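Exosome complex component Rrp42 (Pyrococcus abyssi, PDB 2PO1) is probably a non-catalytic subunit of the archaeal RNA-degrading exosome that helps to shape the active site of its partner Rrp41. Local coordinates at residues L109-L123 against L152-L164. Sequence-based numbering, arbitrary orientation.
With nucleotides of chain A.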
loop_
_atom_site.group_PDB
_atom_site.type_symbol
_atom_site.label_atom_id
_atom_site.label_comp_id
_atom_site.label_asym_id
_atom_site.label_seq_id
_atom_site.Cartn_x
_atom_site.Cartn_y
_atom_site.Cartn_z
ATOM N N LEU C 109 -10.698 13.922 -11.563
ATOM C CA LEU C 109 -12.073 13.726 -12.041
ATOM C C LEU C 109 -12.994 13.601 -10.867
ATOM O O LEU C 109 -13.970 14.266 -10.806
ATOM C CB LEU C 109 -12.149 12.422 -12.852
ATOM C CG LEU C 109 -11.521 12.547 -14.254
ATOM C CD1 LEU C 109 -11.338 11.170 -14.887
ATOM C CD2 LEU C 109 -12.379 13.438 -15.168
ATOM N N ALA C 110 -12.667 12.736 -9.902
ATOM C CA ALA C 110 -13.533 12.575 -8.710
ATOM C C ALA C 110 -13.758 13.870 -7.967
ATOM O O ALA C 110 -14.818 14.124 -7.429
ATOM C CB ALA C 110 -12.916 11.571 -7.753
ATOM N N ARG C 111 -12.684 14.609 -7.779
ATOM C CA ARG C 111 -12.754 15.757 -6.926
ATOM C C ARG C 111 -13.491 16.878 -7.597
ATOM O O ARG C 111 -14.271 17.540 -6.982
ATOM C CB ARG C 111 -11.321 16.122 -6.495
ATOM C CG ARG C 111 -10.808 15.093 -5.584
ATOM C CD ARG C 111 -9.419 15.402 -5.094
ATOM N NE ARG C 111 -9.254 16.827 -4.739
ATOM C CZ ARG C 111 -9.458 17.310 -3.517
ATOM N NH1 ARG C 111 -9.863 16.514 -2.495
ATOM N NH2 ARG C 111 -9.234 18.592 -3.300
ATOM N N VAL C 112 -13.291 17.064 -8.890
ATOM C CA VAL C 112 -13.931 18.167 -9.579
ATOM C C VAL C 112 -15.424 17.878 -9.661
ATOM O O VAL C 112 -16.216 18.775 -9.566
ATOM C CB VAL C 112 -13.402 18.281 -10.989
ATOM C CG1 VAL C 112 -14.261 19.190 -11.827
ATOM C CG2 VAL C 112 -11.954 18.685 -10.977
ATOM N N ILE C 113 -15.794 16.608 -9.843
ATOM C CA ILE C 113 -17.179 16.271 -10.002
ATOM C C ILE C 113 -17.809 16.346 -8.607
ATOM O O ILE C 113 -18.934 16.767 -8.434
ATOM C CB ILE C 113 -17.354 14.801 -10.609
ATOM C CG1 ILE C 113 -17.008 14.762 -12.093
ATOM C CG2 ILE C 113 -18.796 14.312 -10.499
ATOM C CD1 ILE C 113 -17.525 16.018 -12.907
ATOM N N ASP C 114 -17.074 15.909 -7.595
ATOM C CA ASP C 114 -17.588 15.983 -6.259
ATOM C C ASP C 114 -17.856 17.439 -5.940
ATOM O O ASP C 114 -18.884 17.769 -5.351
ATOM C CB ASP C 114 -16.522 15.469 -5.316
ATOM C CG ASP C 114 -16.971 15.472 -3.888
ATOM O OD1 ASP C 114 -17.344 14.391 -3.380
ATOM O OD2 ASP C 114 -16.881 16.557 -3.280
ATOM N N ARG C 115 -16.909 18.293 -6.303
ATOM C CA ARG C 115 -17.015 19.691 -5.953
ATOM C C ARG C 115 -18.230 20.265 -6.584
ATOM O O ARG C 115 -18.955 21.010 -5.924
ATOM C CB ARG C 115 -15.790 20.475 -6.359
ATOM C CG ARG C 115 -14.692 20.129 -5.408
ATOM C CD ARG C 115 -13.669 21.216 -5.419
ATOM N NE ARG C 115 -13.051 21.371 -6.715
ATOM C CZ ARG C 115 -11.920 20.766 -7.076
ATOM N NH1 ARG C 115 -11.430 21.006 -8.266
ATOM N NH2 ARG C 115 -11.283 19.930 -6.252
ATOM N N GLY C 116 -18.481 19.873 -7.830
ATOM C CA GLY C 116 -19.640 20.419 -8.593
ATOM C C GLY C 116 -20.926 20.143 -7.849
ATOM O O GLY C 116 -21.836 20.954 -7.842
ATOM N N ILE C 117 -21.002 18.975 -7.224
ATOM C CA ILE C 117 -22.205 18.537 -6.528
ATOM C C ILE C 117 -22.148 19.109 -5.146
ATOM O O ILE C 117 -23.058 19.766 -4.723
ATOM C CB ILE C 117 -22.346 16.979 -6.556
ATOM C CG1 ILE C 117 -22.514 16.542 -8.014
ATOM C CG2 ILE C 117 -23.506 16.514 -5.665
ATOM C CD1 ILE C 117 -22.145 15.070 -8.318
ATOM N N ARG C 118 -21.051 18.883 -4.422
ATOM C CA ARG C 118 -20.955 19.362 -3.095
ATOM C C ARG C 118 -21.219 20.862 -3.020
ATOM O O ARG C 118 -21.974 21.324 -2.179
ATOM C CB ARG C 118 -19.548 19.058 -2.535
ATOM C CG ARG C 118 -19.423 19.300 -1.072
ATOM C CD ARG C 118 -18.033 18.861 -0.640
ATOM N NE ARG C 118 -17.881 17.443 -0.998
ATOM C CZ ARG C 118 -18.345 16.439 -0.258
ATOM N NH1 ARG C 118 -18.941 16.655 0.901
ATOM N NH2 ARG C 118 -18.224 15.215 -0.695
ATOM N N GLU C 119 -20.555 21.629 -3.840
ATOM C CA GLU C 119 -20.491 23.059 -3.557
ATOM C C GLU C 119 -21.726 23.729 -4.078
ATOM O O GLU C 119 -22.036 24.883 -3.734
ATOM C CB GLU C 119 -19.225 23.661 -4.152
ATOM C CG GLU C 119 -17.930 23.193 -3.474
ATOM C CD GLU C 119 -17.913 23.468 -2.009
ATOM O OE1 GLU C 119 -17.483 22.559 -1.253
ATOM O OE2 GLU C 119 -18.355 24.581 -1.622
ATOM N N SER C 120 -22.475 23.011 -4.894
ATOM C CA SER C 120 -23.749 23.558 -5.303
ATOM C C SER C 120 -24.828 23.059 -4.329
ATOM O O SER C 120 -25.972 23.380 -4.514
ATOM C CB SER C 120 -24.124 23.100 -6.678
ATOM O OG SER C 120 -24.189 21.690 -6.635
ATOM N N LYS C 121 -24.445 22.202 -3.373
ATOM C CA LYS C 121 -25.379 21.505 -2.508
ATOM C C LYS C 121 -26.438 20.756 -3.307
ATOM O O LYS C 121 -27.594 20.642 -2.889
ATOM C CB LYS C 121 -25.984 22.495 -1.555
ATOM C CG LYS C 121 -24.962 23.036 -0.579
ATOM C CD LYS C 121 -25.730 23.608 0.600
ATOM C CE LYS C 121 -24.876 23.698 1.845
ATOM N NZ LYS C 121 -24.299 25.077 1.971
ATOM N N ALA C 122 -26.024 20.242 -4.457
ATOM C CA ALA C 122 -26.939 19.503 -5.307
ATOM C C ALA C 122 -27.424 18.287 -4.576
ATOM O O ALA C 122 -28.551 17.902 -4.745
ATOM C CB ALA C 122 -26.268 19.116 -6.630
ATOM N N LEU C 123 -26.564 17.675 -3.762
ATOM C CA LEU C 123 -27.032 16.665 -2.838
ATOM C C LEU C 123 -27.040 17.405 -1.550
ATOM O O LEU C 123 -25.970 17.767 -1.020
ATOM C CB LEU C 123 -26.051 15.538 -2.673
ATOM C CG LEU C 123 -26.508 14.097 -2.419
ATOM C CD1 LEU C 123 -25.441 13.349 -1.662
ATOM C CD2 LEU C 123 -27.817 13.984 -1.832
ATOM N N LEU C 152 -14.083 12.434 -20.124
ATOM C CA LEU C 152 -14.538 11.763 -18.965
ATOM C C LEU C 152 -15.200 12.726 -17.990
ATOM O O LEU C 152 -16.169 12.392 -17.356
ATOM C CB LEU C 152 -13.336 11.064 -18.278
ATOM C CG LEU C 152 -12.620 10.008 -19.109
ATOM C CD1 LEU C 152 -11.459 9.408 -18.320
ATOM C CD2 LEU C 152 -13.661 8.957 -19.539
ATOM N N MET C 153 -14.654 13.927 -17.818
ATOM C CA MET C 153 -15.172 14.807 -16.826
ATOM C C MET C 153 -16.665 15.038 -17.001
ATOM O O MET C 153 -17.454 14.858 -16.069
ATOM C CB MET C 153 -14.409 16.121 -16.889
ATOM C CG MET C 153 -14.931 17.072 -15.877
ATOM S SD MET C 153 -14.195 16.739 -14.318
ATOM C CE MET C 153 -12.491 17.269 -14.614
ATOM N N ASP C 154 -17.097 15.368 -18.200
ATOM C CA ASP C 154 -18.515 15.673 -18.363
ATOM C C ASP C 154 -19.321 14.412 -18.288
ATOM O O ASP C 154 -20.385 14.373 -17.707
ATOM C CB ASP C 154 -18.799 16.355 -19.682
ATOM C CG ASP C 154 -18.115 17.689 -19.811
ATOM O OD1 ASP C 154 -17.336 18.006 -18.926
ATOM O OD2 ASP C 154 -18.359 18.444 -20.807
ATOM N N ALA C 155 -18.813 13.366 -18.891
ATOM C CA ALA C 155 -19.553 12.100 -18.889
ATOM C C ALA C 155 -19.731 11.655 -17.443
ATOM O O ALA C 155 -20.804 11.222 -17.083
ATOM C CB ALA C 155 -18.805 11.067 -19.688
ATOM N N ILE C 156 -18.676 11.798 -16.604
ATOM C CA ILE C 156 -18.752 11.368 -15.224
ATOM C C ILE C 156 -19.681 12.286 -14.438
ATOM O O ILE C 156 -20.476 11.819 -13.648
ATOM C CB ILE C 156 -17.353 11.306 -14.516
ATOM C CG1 ILE C 156 -16.482 10.187 -15.094
ATOM C CG2 ILE C 156 -17.574 11.125 -13.024
ATOM C CD1 ILE C 156 -15.069 10.400 -14.848
ATOM N N GLY C 157 -19.662 13.607 -14.670
ATOM C CA GLY C 157 -20.557 14.462 -13.908
ATOM C C GLY C 157 -22.025 14.270 -14.288
ATOM O O GLY C 157 -22.917 14.355 -13.444
ATOM N N ILE C 158 -22.271 14.062 -15.567
ATOM C CA ILE C 158 -23.642 13.830 -16.073
ATOM C C ILE C 158 -24.135 12.556 -15.444
ATOM O O ILE C 158 -25.177 12.533 -14.801
ATOM C CB ILE C 158 -23.661 13.689 -17.562
ATOM C CG1 ILE C 158 -23.455 15.055 -18.195
ATOM C CG2 ILE C 158 -24.998 13.170 -18.081
ATOM C CD1 ILE C 158 -23.014 14.937 -19.643
ATOM N N ALA C 159 -23.348 11.500 -15.564
ATOM C CA ALA C 159 -23.714 10.220 -14.931
ATOM C C ALA C 159 -23.928 10.362 -13.434
ATOM O O ALA C 159 -24.812 9.724 -12.899
ATOM C CB ALA C 159 -22.671 9.177 -15.204
ATOM N N ALA C 160 -23.110 11.191 -12.761
ATOM C CA ALA C 160 -23.124 11.252 -11.282
ATOM C C ALA C 160 -24.418 11.904 -10.870
ATOM O O ALA C 160 -25.169 11.364 -10.059
ATOM C CB ALA C 160 -21.912 12.007 -10.714
ATOM N N ILE C 161 -24.748 13.032 -11.486
ATOM C CA ILE C 161 -25.940 13.700 -11.066
ATOM C C ILE C 161 -27.174 12.924 -11.539
ATOM O O ILE C 161 -28.224 12.924 -10.864
ATOM C CB ILE C 161 -25.985 15.206 -11.489
ATOM C CG1 ILE C 161 -27.120 15.923 -10.736
ATOM C CG2 ILE C 161 -26.093 15.345 -12.958
ATOM C CD1 ILE C 161 -26.731 16.081 -9.207
ATOM N N ALA C 162 -27.068 12.270 -12.684
ATOM C CA ALA C 162 -28.229 11.504 -13.145
ATOM C C ALA C 162 -28.434 10.319 -12.211
ATOM O O ALA C 162 -29.560 9.927 -11.934
ATOM C CB ALA C 162 -28.057 11.052 -14.622
ATOM N N ALA C 163 -27.353 9.733 -11.698
ATOM C CA ALA C 163 -27.494 8.560 -10.835
ATOM C C ALA C 163 -28.112 9.025 -9.492
ATOM O O ALA C 163 -29.019 8.396 -8.941
ATOM C CB ALA C 163 -26.146 7.895 -10.634
ATOM N N LEU C 164 -27.680 10.190 -9.000
ATOM C CA LEU C 164 -28.215 10.756 -7.732
ATOM C C LEU C 164 -29.704 11.083 -7.857
ATOM O O LEU C 164 -30.519 10.844 -6.932
ATOM C CB LEU C 164 -27.396 12.002 -7.396
ATOM C CG LEU C 164 -26.033 11.694 -6.824
ATOM C CD1 LEU C 164 -25.306 12.991 -6.797
ATOM C CD2 LEU C 164 -26.225 11.207 -5.387
ATOM P P A A 8 -11.300 14.155 -0.781
ATOM O OP1 A A 8 -11.084 13.984 -2.256
ATOM O OP2 A A 8 -10.128 13.931 0.119
ATOM O "O5'" A A 8 -12.013 15.554 -0.389
ATOM C "C5'" A A 8 -13.218 16.064 -1.034
ATOM C "C4'" A A 8 -13.832 17.271 -0.329
ATOM O "O4'" A A 8 -14.421 16.846 0.917
ATOM C "C3'" A A 8 -12.937 18.411 0.148
ATOM O "O3'" A A 8 -12.493 19.290 -0.876
ATOM C "C2'" A A 8 -13.864 19.122 1.127
ATOM O "O2'" A A 8 -14.976 19.780 0.526
ATOM C "C1'" A A 8 -14.304 17.872 1.877
ATOM N N9 A A 8 -13.377 17.385 2.914
ATOM C C8 A A 8 -12.510 16.311 2.850
ATOM N N7 A A 8 -11.818 16.092 3.943
ATOM C C5 A A 8 -12.269 17.099 4.781
ATOM C C6 A A 8 -11.934 17.426 6.104
ATOM N N6 A A 8 -11.036 16.709 6.786
ATOM N N1 A A 8 -12.555 18.494 6.679
ATOM C C2 A A 8 -13.465 19.193 5.971
ATOM N N3 A A 8 -13.877 18.976 4.719
ATOM C C4 A A 8 -13.230 17.908 4.179
ATOM P P A A 9 -10.984 19.807 -0.863
ATOM O OP1 A A 9 -10.882 20.579 -2.124
ATOM O OP2 A A 9 -10.052 18.689 -0.493
ATOM O "O5'" A A 9 -10.946 20.834 0.358
ATOM C "C5'" A A 9 -11.702 22.054 0.285
ATOM C "C4'" A A 9 -11.421 22.845 1.538
ATOM O "O4'" A A 9 -11.824 22.016 2.646
ATOM C "C3'" A A 9 -9.945 23.097 1.800
ATOM O "O3'" A A 9 -9.499 24.246 1.105
ATOM C "C2'" A A 9 -9.911 23.295 3.303
ATOM O "O2'" A A 9 -10.353 24.582 3.703
ATOM C "C1'" A A 9 -10.901 22.211 3.711
ATOM N N9 A A 9 -10.260 20.949 4.068
ATOM C C8 A A 9 -9.984 19.870 3.260
ATOM N N7 A A 9 -9.390 18.885 3.900
ATOM C C5 A A 9 -9.284 19.347 5.209
ATOM C C6 A A 9 -8.750 18.785 6.393
ATOM N N6 A A 9 -8.193 17.571 6.444
ATOM N N1 A A 9 -8.797 19.521 7.531
ATOM C C2 A A 9 -9.347 20.749 7.487
ATOM N N3 A A 9 -9.877 21.380 6.433
ATOM C C4 A A 9 -9.811 20.622 5.325
#
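Knobs-into-holes packing of I113, which seats itself among M153, I156, G157 and A160, joins two helices of the RNase PH fold, 104-118 and 152-166; the axes of their segments 109-118 and 152-164 come within 9.7 Å and cross at 44°. The hole is open because G157 has no side chain: I113 CD1 lies 3.6 Å from G157 CA, where a beta carbon would collide with it. The I113 side chain crosses that of I156 at about a right angle, CG1 touching I156 CG2, while the CG2 branch rests on A160 CB. In M153 the bend at chi2 (83°) brings SD to V112 CG1 at 3.5 Å, and that at chi3 (70°) folds CE onto V112 as well. L109 forks over the start of helix 152-166, CD2 against M153 CA and CD1 touching the CD1 atoms of both L152 and I156. Farther along, I117 CD1 and L164 CD1 meet tip to tip at 4.1 Å, and beyond the Schellman motif at K121, A122 CB touches I161 CD1.

Helix 104-118 turns its charges away from the apolar seam. There R111 NH1 donates to OP2 of nucleotide 9 of chain A (3.0 Å), with a weak bond from NH1 to OP1 of nucleotide 8 and two weak ones from NH2 to OP1 and OP2 of nucleotide 9. R118 grips D114 side-on, NE to OD2 at 2.6 Å and NH2 to OD1, each oxygen using its syn lone pair and lying almost in the guanidinium plane, while the sugar oxygen O4' of nucleotide 8 stands over one face. A leucine in place of R118 would probably leave the D114 carboxylate without its charged mate, held by T85 OG1 but less firmly fixed.

Around the pair, helix 152-166 packs on strands 60-71 and 135-147, and A110, D114 and I117 extend the first helix onto strand 82-89.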